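Local coordinates for ABC-type branched-chain amino acid transport systems periplasmic component-like protein (Thermomonospora curvata, PDB 4N03) that probably serves as the substrate-binding component of an ABC transporter, holding a fatty acid (here palmitic acid) between its two lobes, at residues A[128-132]-A[133-137]; A[256-259]-A[260-264]; A[281-284]-A[285-288]. All coordinates share one frame; numbering follows the deposited sequence. Where two conformers were deposited one is given.

Contact 1 (A[128-132]-A[133-137]); sequences PSAWT and TALLG. With PLM (palmitic acid), chain B.
The indole of Trp131 is a flat partition: palmitic acid lies against one face, with CE 3.6 Å above the ring plane and offset toward the rim, while the carbonyl carbon of Ser129 backs the opposite face. The tail runs on obliquely past the ring, CF of palmitic acid lying 3.7 Å from CZ2 of Trp131, and NE1 is hydrogen-bonded to Thr144 OG1. The CB of Trp131 points away from 133-137, and chi1 of -63°, with CG anti to the carbonyl carbon, lays the indole along the fatty acid. Thr132, next in the chain, turns it into the 3-10 segment. Its OG1 accepts the N-H of Ala134 at 3.1 Å in a nearly straight bond, an ST turn, and its carbonyl O receives Leu135 N at 3.2 Å from well above the carbonyl plane. One threonine thus receives two N-H groups from the 3-10 segment 133-135, and OG1 is also hydrogen-bonded to Asp179 O. The N-H of Thr133, buried at the bend, has no partner in the model. On the apolar side, CG2 of Thr132 meets CG of Leu135 at 3.6 Å, the two side chains crossing at about a right angle. CD1 of Leu135 then reaches back to CG of Pro128 and to the methyl of Ala130, 4.0 Å from each. Strand 126-129, the edge of the four-stranded parallel sheet, leads into this turn; helix 109-122 packs on Leu135 and Ala130, helix 179-195 on Thr132, Thr133 and Ala134, and Thr133 OG1 bonds to Thr404 O near the C terminus.

Contact 2 (A[256-259]-A[260-264]); sequences SAYS and PQLLA. With PLM (palmitic acid), chain B.
Ser259 O accepts the N-H of Leu262 at 3.0 Å, with the donor standing above the carbonyl plane and the hydrogen bond noticeably bent, at 152°. The bond starts the short 3-10 segment 260-263, which the backbone continues with Leu263 N to Pro260 O. Around it the side chains of Leu262 and Ser259 close up: CG of Leu262 lies 3.5 Å from OG of Ser259. Gln261 joins them, its chain bending at chi2 (74°) and thereby folding the amide back, so that OE1 comes within 3.4 Å of CB of Ser259. The stretch is a worked case of a loop that follows a strand of an alpha/beta lobe, here strand 251-253, lining the ligand cleft first and then turning outward. At its inner end Ser256 sets CB 3.6 Å from C4 of palmitic acid, and its OG is hydrogen-bonded to Tyr46 OH. An inverse gamma turn centred on Ala257, with a weak Tyr258 N to Ser256 O bond, redirects the chain away from the ligand. Tyr258 then extends with CG opposite its backbone N (chi1 174°), bringing the ring over the start of the 3-10 segment. Pro260 N lies over one ring face, offset toward the rim, while CD2 of Leu263 sits at the ring edge, 4.2 Å from CE1 of Tyr258. Packing is tight at the phenol end: OH of Tyr258 lies 3.1 Å from CD1 of Leu263, and this hydroxyl bonds to Gly382 O. Helix 232-244 covers Ser259 and Leu262 through Pro232, and Leu262 also packs on Leu271 of helix 268-271.

Contact 3 (A[281-284]-A[285-288]); sequences GAPM and SADL. With PLM (palmitic acid), chain B.
Helix-like backbone torsions at Met284 and Ser285 fold the chain back and set Pro283 and Ala286 facing each other. The side-chain torsion of Ser285 (chi1 62°) places its hydroxyl between backbone N and carbonyl carbon, where OG lies alongside the proline ring, 3.7 Å from CG of Pro283. That hydroxyl is not left to the apolar ring: it is hydrogen-bonded to Ala383 O on strand 383-390. The reversal itself is closed by Ala286 N, which donates to Pro283 O at 3.1 Å, nearly straight but from above the carbonyl plane. Beside this bond the methyl of Ala286 lies 3.5 Å from Pro283 O and 4.1 Å from CB of Ala282, the two methyls touching across the mouth of the bend. The CB of selenomethionine Met284 points away from 285-288, and its chain, bent at both chi2 and chi3 in the conformer described, one of two, packs in a buried site between helices 309-330 and 289-301. On the ligand side Gly281 N, hydrogen-bonded to Thr279 OG1, comes 3.8 Å from CE of palmitic acid, near the end of the tail. Beyond the bend an inverse gamma turn centred on Asp287 brings the chain to Leu288, the N-cap position of helix 289-301. Pro283 to Ala286 form a type I beta turn, set in the connection between strand 275-279 and the helix that follows.

Overall arrangement
From the N terminus, the chain meets the three contacts in series: none nests within or crosses another. Contact 1 closes a turn as strand 126-129 leaves the four-stranded sheet, on the way to helix 148-161. Contact 2 forms a turn within the connection between strand 251-253 and helix 268-271, and contact 3 one within that between strand 275-279 and helix 289-301, both in the lobe of the seven-stranded sheet. The two-lobed design, with ligand between, is that of the leucine-binding protein family. The centres of contacts 2 and 3 are about 16 Å apart and each lies about 23 Å from that of contact 1; none touches another, yet all three reach the same palmitic acid.

Contact 1 (A[128-132]-A[133-137])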
loop_
_atom_site.group_PDB
_atom_site.type_symbol
_atom_site.label_atom_id
_atom_site.label_comp_id
_atom_site.label_asym_id
_atom_site.label_seq_id
_atom_site.Cartn_x
_atom_site.Cartn_y
_atom_site.Cartn_z
ATOM N N PRO A 128 7.898 1.600 -1.042
ATOM C CA PRO A 128 6.845 2.241 -0.236
ATOM C C PRO A 128 5.629 1.360 0.028
ATOM O O PRO A 128 5.319 0.458 -0.726
ATOM C CB PRO A 128 6.409 3.424 -1.124
ATOM C CG PRO A 128 7.474 3.590 -2.137
ATOM C CD PRO A 128 8.001 2.226 -2.366
ATOM N N SER A 129 4.966 1.634 1.143
ATOM C CA SER A 129 3.509 1.296 1.301
ATOM C C SER A 129 2.756 2.608 1.054
ATOM O O SER A 129 2.437 3.413 1.923
ATOM C CB SER A 129 3.204 0.684 2.654
ATOM O OG SER A 129 3.891 -0.523 2.831
ATOM N N ALA A 130 2.616 2.893 -0.237
ATOM C CA ALA A 130 2.198 4.134 -0.801
ATOM C C ALA A 130 2.067 3.919 -2.309
ATOM O O ALA A 130 2.933 3.296 -2.902
ATOM C CB ALA A 130 3.201 5.203 -0.533
ATOM N N TRP A 131 0.990 4.367 -2.884
ATOM C CA TRP A 131 0.674 4.016 -4.250
ATOM C C TRP A 131 0.327 5.203 -5.156
ATOM O O TRP A 131 -0.332 5.059 -6.154
ATOM C CB TRP A 131 -0.377 2.889 -4.267
ATOM C CG TRP A 131 0.157 1.650 -3.636
ATOM C CD1 TRP A 131 0.977 0.797 -4.248
ATOM C CD2 TRP A 131 0.073 1.210 -2.254
ATOM N NE1 TRP A 131 1.396 -0.195 -3.397
ATOM C CE2 TRP A 131 0.873 0.070 -2.140
ATOM C CE3 TRP A 131 -0.565 1.691 -1.115
ATOM C CZ2 TRP A 131 1.014 -0.631 -0.936
ATOM C CZ3 TRP A 131 -0.434 0.995 0.057
ATOM C CH2 TRP A 131 0.341 -0.150 0.141
ATOM N N THR A 132 0.807 6.380 -4.782
ATOM C CA THR A 132 0.671 7.508 -5.648
ATOM C C THR A 132 1.524 7.360 -6.909
ATOM O O THR A 132 2.651 6.889 -6.899
ATOM C CB THR A 132 1.051 8.790 -4.898
ATOM O OG1 THR A 132 0.810 9.915 -5.749
ATOM C CG2 THR A 132 2.497 8.851 -4.462
ATOM N N THR A 133 1.015 7.931 -8.015
ATOM C CA THR A 133 1.783 8.059 -9.241
ATOM C C THR A 133 2.948 9.026 -9.063
ATOM O O THR A 133 3.896 8.979 -9.854
ATOM C CB THR A 133 0.891 8.547 -10.380
ATOM O OG1 THR A 133 0.211 9.743 -9.976
ATOM C CG2 THR A 133 -0.132 7.502 -10.715
ATOM N N ALA A 134 2.928 9.841 -8.009
ATOM C CA ALA A 134 4.029 10.726 -7.764
ATOM C C ALA A 134 5.322 10.002 -7.454
ATOM O O ALA A 134 6.377 10.601 -7.463
ATOM C CB ALA A 134 3.667 11.732 -6.693
ATOM N N LEU A 135 5.252 8.694 -7.145
ATOM C CA LEU A 135 6.417 7.869 -6.861
ATOM C C LEU A 135 6.876 7.020 -8.030
ATOM O O LEU A 135 7.899 6.358 -7.909
ATOM C CB LEU A 135 6.194 7.031 -5.600
ATOM C CG LEU A 135 5.950 7.865 -4.343
ATOM C CD1 LEU A 135 5.584 6.987 -3.179
ATOM C CD2 LEU A 135 7.124 8.795 -3.998
ATOM N N LEU A 136 6.134 7.032 -9.146
ATOM C CA LEU A 136 6.623 6.447 -10.374
ATOM C C LEU A 136 7.729 7.311 -10.951
ATOM O O LEU A 136 7.879 8.491 -10.581
ATOM C CB LEU A 136 5.494 6.286 -11.399
ATOM C CG LEU A 136 4.398 5.282 -11.024
ATOM C CD1 LEU A 136 3.360 5.308 -12.139
ATOM C CD2 LEU A 136 4.959 3.869 -10.848
ATOM N N GLY A 137 8.501 6.732 -11.846
ATOM C CA GLY A 137 9.552 7.476 -12.548
ATOM C C GLY A 137 10.874 7.516 -11.857
ATOM O O GLY A 137 11.781 8.241 -12.262
HETATM C C1 PLM B . -0.694 6.975 1.513
HETATM O O1 PLM B . -0.410 6.581 0.352
HETATM O O2 PLM B . -0.195 7.980 2.065
HETATM C C2 PLM B . -1.567 6.088 2.371
HETATM C C3 PLM B . -0.633 4.955 2.982
HETATM C C4 PLM B . -1.407 3.865 3.687
HETATM C C5 PLM B . -0.524 2.841 4.312
HETATM C C6 PLM B . -1.179 1.613 4.980
HETATM C C7 PLM B . -1.303 0.470 3.981
HETATM C C8 PLM B . -2.095 -0.722 4.442
HETATM C C9 PLM B . -1.960 -1.967 3.585
HETATM C CA PLM B . -2.990 -2.092 2.438
HETATM C CB PLM B . -2.514 -3.257 1.481
HETATM C CC PLM B . -2.443 -2.780 0.001
HETATM C CD PLM B . -1.527 -3.604 -0.879
HETATM C CE PLM B . -1.387 -3.165 -2.331
HETATM C CF PLM B . -0.039 -3.623 -2.909
HETATM C CG PLM B . -0.033 -5.039 -3.458
#

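Contact 2 (A[256-259]-A[260-264])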
loop_
_atom_site.group_PDB
_atom_site.type_symbol
_atom_site.label_atom_id
_atom_site.label_comp_id
_atom_site.label_asym_id
_atom_site.label_seq_id
_atom_site.Cartn_x
_atom_site.Cartn_y
_atom_site.Cartn_z
ATOM N N SER A 256 -6.333 1.503 1.917
ATOM C CA SER A 256 -5.981 1.650 3.327
ATOM C C SER A 256 -7.105 2.224 4.153
ATOM O O SER A 256 -6.914 2.490 5.360
ATOM C CB SER A 256 -4.737 2.499 3.504
ATOM O OG SER A 256 -4.989 3.836 3.113
ATOM N N ALA A 257 -8.290 2.372 3.589
ATOM C CA ALA A 257 -9.430 2.997 4.266
ATOM C C ALA A 257 -10.210 1.964 5.108
ATOM O O ALA A 257 -11.436 1.920 5.047
ATOM C CB ALA A 257 -10.336 3.707 3.263
ATOM N N TYR A 258 -9.504 1.133 5.875
ATOM C CA TYR A 258 -10.077 0.024 6.650
ATOM C C TYR A 258 -8.975 -0.639 7.433
ATOM O O TYR A 258 -7.880 -0.788 6.968
ATOM C CB TYR A 258 -10.728 -0.996 5.700
ATOM C CG TYR A 258 -11.195 -2.200 6.422
ATOM C CD1 TYR A 258 -12.277 -2.116 7.283
ATOM C CD2 TYR A 258 -10.613 -3.438 6.248
ATOM C CE1 TYR A 258 -12.684 -3.241 8.020
ATOM C CE2 TYR A 258 -11.052 -4.556 6.955
ATOM C CZ TYR A 258 -12.098 -4.441 7.816
ATOM O OH TYR A 258 -12.563 -5.537 8.537
ATOM N N SER A 259 -9.307 -1.060 8.660
ATOM C CA SER A 259 -8.520 -1.992 9.467
ATOM C C SER A 259 -9.531 -2.911 10.136
ATOM O O SER A 259 -10.617 -2.497 10.503
ATOM C CB SER A 259 -7.742 -1.209 10.531
ATOM O OG SER A 259 -8.651 -0.636 11.473
ATOM N N PRO A 260 -9.166 -4.185 10.358
ATOM C CA PRO A 260 -10.089 -5.076 11.032
ATOM C C PRO A 260 -10.406 -4.703 12.469
ATOM O O PRO A 260 -11.480 -5.053 12.951
ATOM C CB PRO A 260 -9.360 -6.413 11.017
ATOM C CG PRO A 260 -8.360 -6.324 9.951
ATOM C CD PRO A 260 -7.973 -4.887 9.874
ATOM N N GLN A 261 -9.574 -3.897 13.089
ATOM C CA GLN A 261 -9.884 -3.399 14.421
ATOM C C GLN A 261 -11.232 -2.678 14.437
ATOM O O GLN A 261 -11.912 -2.585 15.456
ATOM C CB GLN A 261 -8.813 -2.415 14.900
ATOM C CG GLN A 261 -7.521 -3.049 15.336
ATOM C CD GLN A 261 -6.644 -3.572 14.241
ATOM O OE1 GLN A 261 -6.846 -3.269 13.033
ATOM N NE2 GLN A 261 -5.609 -4.277 14.632
ATOM N N LEU A 262 -11.587 -2.035 13.314
ATOM C CA LEU A 262 -12.841 -1.303 13.264
ATOM C C LEU A 262 -14.069 -2.205 13.491
ATOM O O LEU A 262 -15.117 -1.741 13.907
ATOM C CB LEU A 262 -13.013 -0.598 11.926
ATOM C CG LEU A 262 -11.950 0.405 11.517
ATOM C CD1 LEU A 262 -12.261 0.993 10.135
ATOM C CD2 LEU A 262 -11.770 1.511 12.547
ATOM N N LEU A 263 -13.919 -3.505 13.240
ATOM C CA LEU A 263 -15.020 -4.439 13.437
ATOM C C LEU A 263 -15.339 -4.697 14.898
ATOM O O LEU A 263 -16.452 -5.120 15.190
ATOM C CB LEU A 263 -14.772 -5.746 12.703
ATOM C CG LEU A 263 -14.587 -5.626 11.201
ATOM C CD1 LEU A 263 -14.497 -6.956 10.547
ATOM C CD2 LEU A 263 -15.697 -4.821 10.527
ATOM N N ALA A 264 -14.427 -4.322 15.787
ATOM C CA ALA A 264 -14.622 -4.432 17.213
ATOM C C ALA A 264 -15.165 -3.158 17.783
ATOM O O ALA A 264 -15.205 -3.034 19.001
ATOM C CB ALA A 264 -13.311 -4.816 17.898
HETATM C C1 PLM B . -0.694 6.975 1.513
HETATM O O1 PLM B . -0.410 6.581 0.352
HETATM O O2 PLM B . -0.195 7.980 2.065
HETATM C C2 PLM B . -1.567 6.088 2.371
HETATM C C3 PLM B . -0.633 4.955 2.982
HETATM C C4 PLM B . -1.407 3.865 3.687
HETATM C C5 PLM B . -0.524 2.841 4.312
HETATM C C6 PLM B . -1.179 1.613 4.980
HETATM C C7 PLM B . -1.303 0.470 3.981
HETATM C C8 PLM B . -2.095 -0.722 4.442
HETATM C C9 PLM B . -1.960 -1.967 3.585
HETATM C CA PLM B . -2.990 -2.092 2.438
HETATM C CB PLM B . -2.514 -3.257 1.481
HETATM C CC PLM B . -2.443 -2.780 0.001
HETATM C CD PLM B . -1.527 -3.604 -0.879
HETATM C CE PLM B . -1.387 -3.165 -2.331
HETATM C CF PLM B . -0.039 -3.623 -2.909
HETATM C CG PLM B . -0.033 -5.039 -3.458
#

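Contact 3 (A[281-284]-A[285-288])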
loop_
_atom_site.group_PDB
_atom_site.type_symbol
_atom_site.label_atom_id
_atom_site.label_comp_id
_atom_site.label_asym_id
_atom_site.label_seq_id
_atom_site.Cartn_x
_atom_site.Cartn_y
_atom_site.Cartn_z
ATOM N N GLY A 281 -3.947 -5.750 -3.508
ATOM C CA GLY A 281 -3.509 -6.803 -2.602
ATOM C C GLY A 281 -4.608 -7.767 -2.208
ATOM O O GLY A 281 -5.730 -7.374 -1.946
ATOM N N ALA A 282 -4.249 -9.042 -2.168
ATOM C CA ALA A 282 -5.187 -10.043 -1.720
ATOM C C ALA A 282 -5.341 -9.960 -0.186
ATOM O O ALA A 282 -4.362 -9.671 0.515
ATOM C CB ALA A 282 -4.688 -11.415 -2.078
ATOM N N PRO A 283 -6.557 -10.184 0.303
ATOM C CA PRO A 283 -6.727 -10.266 1.734
ATOM C C PRO A 283 -6.252 -11.646 2.282
ATOM O O PRO A 283 -6.021 -12.582 1.523
ATOM C CB PRO A 283 -8.224 -10.080 1.891
ATOM C CG PRO A 283 -8.796 -10.725 0.684
ATOM C CD PRO A 283 -7.794 -10.442 -0.403
HETATM N N MSE A 284 -6.170 -11.767 3.608
HETATM C CA MSE A 284 -5.676 -12.998 4.295
HETATM C C MSE A 284 -6.606 -14.172 4.152
HETATM O O MSE A 284 -6.247 -15.274 4.542
HETATM C CB MSE A 284 -5.339 -12.643 5.730
HETATM C CG MSE A 284 -4.219 -11.610 5.772
HETATM SE SE MSE A 284 -2.575 -12.254 6.558
HETATM C CE MSE A 284 -2.300 -13.823 5.448
ATOM N N SER A 285 -7.809 -13.967 3.662
ATOM C CA SER A 285 -8.788 -15.007 3.395
ATOM C C SER A 285 -8.700 -15.606 2.014
ATOM O O SER A 285 -9.406 -16.546 1.696
ATOM C CB SER A 285 -10.170 -14.446 3.621
ATOM O OG SER A 285 -10.381 -13.385 2.709
ATOM N N ALA A 286 -7.839 -15.062 1.150
ATOM C CA ALA A 286 -7.748 -15.601 -0.202
ATOM C C ALA A 286 -7.274 -17.060 -0.192
ATOM O O ALA A 286 -6.394 -17.427 0.577
ATOM C CB ALA A 286 -6.797 -14.774 -1.027
ATOM N N ASP A 287 -7.769 -17.813 -1.153
ATOM C CA ASP A 287 -7.467 -19.253 -1.231
ATOM C C ASP A 287 -6.171 -19.448 -2.010
ATOM O O ASP A 287 -6.182 -19.881 -3.164
ATOM C CB ASP A 287 -8.629 -19.992 -1.881
ATOM C CG ASP A 287 -8.445 -21.490 -1.883
ATOM O OD1 ASP A 287 -7.619 -21.976 -1.085
ATOM O OD2 ASP A 287 -9.119 -22.142 -2.698
ATOM N N LEU A 288 -5.063 -19.102 -1.372
ATOM C CA LEU A 288 -3.727 -19.249 -1.933
ATOM C C LEU A 288 -2.836 -19.900 -0.890
ATOM O O LEU A 288 -2.834 -19.482 0.242
ATOM C CB LEU A 288 -3.166 -17.883 -2.304
ATOM C CG LEU A 288 -3.863 -17.092 -3.406
ATOM C CD1 LEU A 288 -3.290 -15.697 -3.483
ATOM C CD2 LEU A 288 -3.793 -17.712 -4.785
HETATM C C1 PLM B . -0.694 6.975 1.513
HETATM O O1 PLM B . -0.410 6.581 0.352
HETATM O O2 PLM B . -0.195 7.980 2.065
HETATM C C2 PLM B . -1.567 6.088 2.371
HETATM C C3 PLM B . -0.633 4.955 2.982
HETATM C C4 PLM B . -1.407 3.865 3.687
HETATM C C5 PLM B . -0.524 2.841 4.312
HETATM C C6 PLM B . -1.179 1.613 4.980
HETATM C C7 PLM B . -1.303 0.470 3.981
HETATM C C8 PLM B . -2.095 -0.722 4.442
HETATM C C9 PLM B . -1.960 -1.967 3.585
HETATM C CA PLM B . -2.990 -2.092 2.438
HETATM C CB PLM B . -2.514 -3.257 1.481
HETATM C CC PLM B . -2.443 -2.780 0.001
HETATM C CD PLM B . -1.527 -3.604 -0.879
HETATM C CE PLM B . -1.387 -3.165 -2.331
HETATM C CF PLM B . -0.039 -3.623 -2.909
HETATM C CG PLM B . -0.033 -5.039 -3.458
#